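Local coordinates for protein cDNA FLJ56608, highly similar to Homo sapiens chloride channel, calcium activated, family member 1 (CLCA1), mRNA (PDB 6PYO) that may mediate calcium-activated chloride conductance and regulate mucus production by goblet cells, this chain being its calcium-binding von Willebrand factor type A domain, at residues A[11-16]-A[48-53]. Residues are numbered along the deposited sequence; the frame is centred on the assembly and turned at random.
Sequences LVLDKS and MVTFDS. With CA (calcium ion), chain C.
The F51 ring carries D14 over one face, with D14 CA 3.7 Å from the ring centroid in a CH-pi contact. D14 CB comes to 3.3 Å from F51 CZ. V12 CG1 meets the ring obliquely, 3.7 Å from F51 CD2. F51 CG sits between its backbone N and carbonyl carbon (chi1 68°), which swings the ring across to the neighbouring strand. The D14 carboxylate is turned 37° from the ring plane. Strands 8-14 and 45-51 run parallel here, joined through helix 24-39 as a beta-alpha-beta unit of the VWA fold. Backbone hydrogen bonds alternate between them, from V49 N to L11 O up to K15 N to F51 O. On the sheet face of L13, L13 CD1 packs 3.9 Å from M48 SD. At the strand end, D14 OD1 accepts from S16 N, an Asx turn, and through its syn lone pair from S16 OG at 2.6 Å. S16 OG binds the calcium at 2.3 Å beside S18, T85 and two waters, the MIDAS of the VWA fold. D14 OD2 is hydrogen-bonded to T113 OG1. With an alanine here, S16 N and OG would probably lose their shared acceptor, leaving the calcium-binding hydroxyl less firmly placed. K15 NZ salt-bridges D52 OD2 at 2.7 Å through the carboxylate's anti lone pair; H56 NE2 hydrogen-bonds that oxygen, and K15 NZ also S82 O.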
loop_
_atom_site.group_PDB
_atom_site.type_symbol
_atom_site.label_atom_id
_atom_site.label_comp_id
_atom_site.label_asym_id
_atom_site.label_seq_id
_atom_site.Cartn_x
_atom_site.Cartn_y
_atom_site.Cartn_z
ATOM N N LEU A 11 -3.960 -0.776 0.400
ATOM C CA LEU A 11 -2.722 -1.472 0.677
ATOM C C LEU A 11 -1.958 -1.640 -0.627
ATOM O O LEU A 11 -2.514 -2.097 -1.640
ATOM C CB LEU A 11 -3.006 -2.841 1.295
ATOM C CG LEU A 11 -3.158 -2.951 2.781
ATOM C CD1 LEU A 11 -4.127 -1.824 3.200
ATOM C CD2 LEU A 11 -3.650 -4.303 3.226
ATOM N N VAL A 12 -0.690 -1.270 -0.607
ATOM C CA VAL A 12 0.212 -1.453 -1.735
ATOM C C VAL A 12 1.381 -2.281 -1.222
ATOM O O VAL A 12 2.145 -1.838 -0.348
ATOM C CB VAL A 12 0.657 -0.118 -2.332
ATOM C CG1 VAL A 12 1.566 -0.365 -3.514
ATOM C CG2 VAL A 12 -0.579 0.654 -2.781
ATOM N N LEU A 13 1.467 -3.516 -1.710
ATOM C CA LEU A 13 2.241 -4.553 -1.045
ATOM C C LEU A 13 3.340 -5.030 -1.990
ATOM O O LEU A 13 3.046 -5.566 -3.061
ATOM C CB LEU A 13 1.335 -5.710 -0.640
ATOM C CG LEU A 13 0.150 -5.306 0.238
ATOM C CD1 LEU A 13 -0.699 -6.511 0.500
ATOM C CD2 LEU A 13 0.627 -4.682 1.525
ATOM N N ASP A 14 4.580 -4.909 -1.547
ATOM C CA ASP A 14 5.752 -5.336 -2.307
ATOM C C ASP A 14 5.898 -6.849 -2.210
ATOM O O ASP A 14 6.141 -7.385 -1.119
ATOM C CB ASP A 14 6.954 -4.603 -1.728
ATOM C CG ASP A 14 8.221 -4.781 -2.547
ATOM O OD1 ASP A 14 8.323 -5.780 -3.295
ATOM O OD2 ASP A 14 9.102 -3.910 -2.388
ATOM N N LYS A 15 5.702 -7.556 -3.340
ATOM C CA LYS A 15 5.947 -8.991 -3.401
ATOM C C LYS A 15 7.153 -9.325 -4.291
ATOM O O LYS A 15 7.244 -10.445 -4.810
ATOM C CB LYS A 15 4.700 -9.756 -3.876
ATOM C CG LYS A 15 4.188 -9.301 -5.251
ATOM C CD LYS A 15 3.671 -10.422 -6.126
ATOM C CE LYS A 15 4.675 -11.549 -6.324
ATOM N NZ LYS A 15 5.578 -11.313 -7.487
ATOM N N SER A 16 8.073 -8.376 -4.481
ATOM C CA SER A 16 9.206 -8.553 -5.385
ATOM C C SER A 16 10.209 -9.539 -4.798
ATOM O O SER A 16 10.131 -9.924 -3.632
ATOM C CB SER A 16 9.864 -7.206 -5.668
ATOM O OG SER A 16 10.452 -6.627 -4.502
ATOM N N MET A 48 -6.574 -3.333 -2.362
ATOM C CA MET A 48 -5.311 -4.018 -2.158
ATOM C C MET A 48 -4.651 -4.274 -3.498
ATOM O O MET A 48 -5.234 -4.915 -4.397
ATOM C CB MET A 48 -5.491 -5.324 -1.373
ATOM C CG MET A 48 -4.219 -6.183 -1.359
ATOM S SD MET A 48 -4.331 -7.701 -0.350
ATOM C CE MET A 48 -5.698 -7.296 0.742
ATOM N N VAL A 49 -3.421 -3.790 -3.596
ATOM C CA VAL A 49 -2.562 -3.941 -4.763
ATOM C C VAL A 49 -1.274 -4.609 -4.311
ATOM O O VAL A 49 -0.681 -4.180 -3.325
ATOM C CB VAL A 49 -2.268 -2.576 -5.410
ATOM C CG1 VAL A 49 -1.178 -2.676 -6.459
ATOM C CG2 VAL A 49 -3.557 -2.000 -5.966
ATOM N N THR A 50 -0.864 -5.686 -4.999
ATOM C CA THR A 50 0.502 -6.185 -4.899
ATOM C C THR A 50 1.324 -5.691 -6.084
ATOM O O THR A 50 0.811 -5.263 -7.118
ATOM C CB THR A 50 0.576 -7.710 -4.868
ATOM O OG1 THR A 50 -0.226 -8.202 -5.924
ATOM C CG2 THR A 50 0.100 -8.250 -3.542
ATOM N N PHE A 51 2.628 -5.762 -5.947
ATOM C CA PHE A 51 3.401 -5.319 -7.091
ATOM C C PHE A 51 4.738 -6.038 -7.073
ATOM O O PHE A 51 5.290 -6.311 -5.996
ATOM C CB PHE A 51 3.596 -3.799 -7.126
ATOM C CG PHE A 51 4.470 -3.281 -6.030
ATOM C CD1 PHE A 51 5.855 -3.181 -6.202
ATOM C CD2 PHE A 51 3.911 -2.881 -4.826
ATOM C CE1 PHE A 51 6.657 -2.703 -5.182
ATOM C CE2 PHE A 51 4.697 -2.408 -3.797
ATOM C CZ PHE A 51 6.068 -2.309 -3.973
ATOM N N ASP A 52 5.178 -6.385 -8.275
ATOM C CA ASP A 52 6.619 -6.690 -8.542
ATOM C C ASP A 52 7.082 -5.602 -9.505
ATOM O O ASP A 52 7.058 -4.426 -9.152
ATOM C CB ASP A 52 6.781 -8.124 -9.022
ATOM C CG ASP A 52 5.636 -8.605 -9.915
ATOM O OD1 ASP A 52 5.399 -7.995 -10.991
ATOM O OD2 ASP A 52 4.966 -9.590 -9.535
ATOM N N SER A 53 7.522 -5.969 -10.716
ATOM C CA SER A 53 7.761 -5.005 -11.791
ATOM C C SER A 53 6.469 -4.409 -12.334
ATOM O O SER A 53 6.509 -3.354 -12.967
ATOM C CB SER A 53 8.556 -5.671 -12.953
ATOM O OG SER A 53 7.886 -6.812 -13.485
HETATM CA CA CA C . 12.536 -5.557 -4.582
HETATM O O HOH W 1 14.636 -4.450 -4.953
HETATM O O HOH W 2 11.521 -3.987 -3.132
#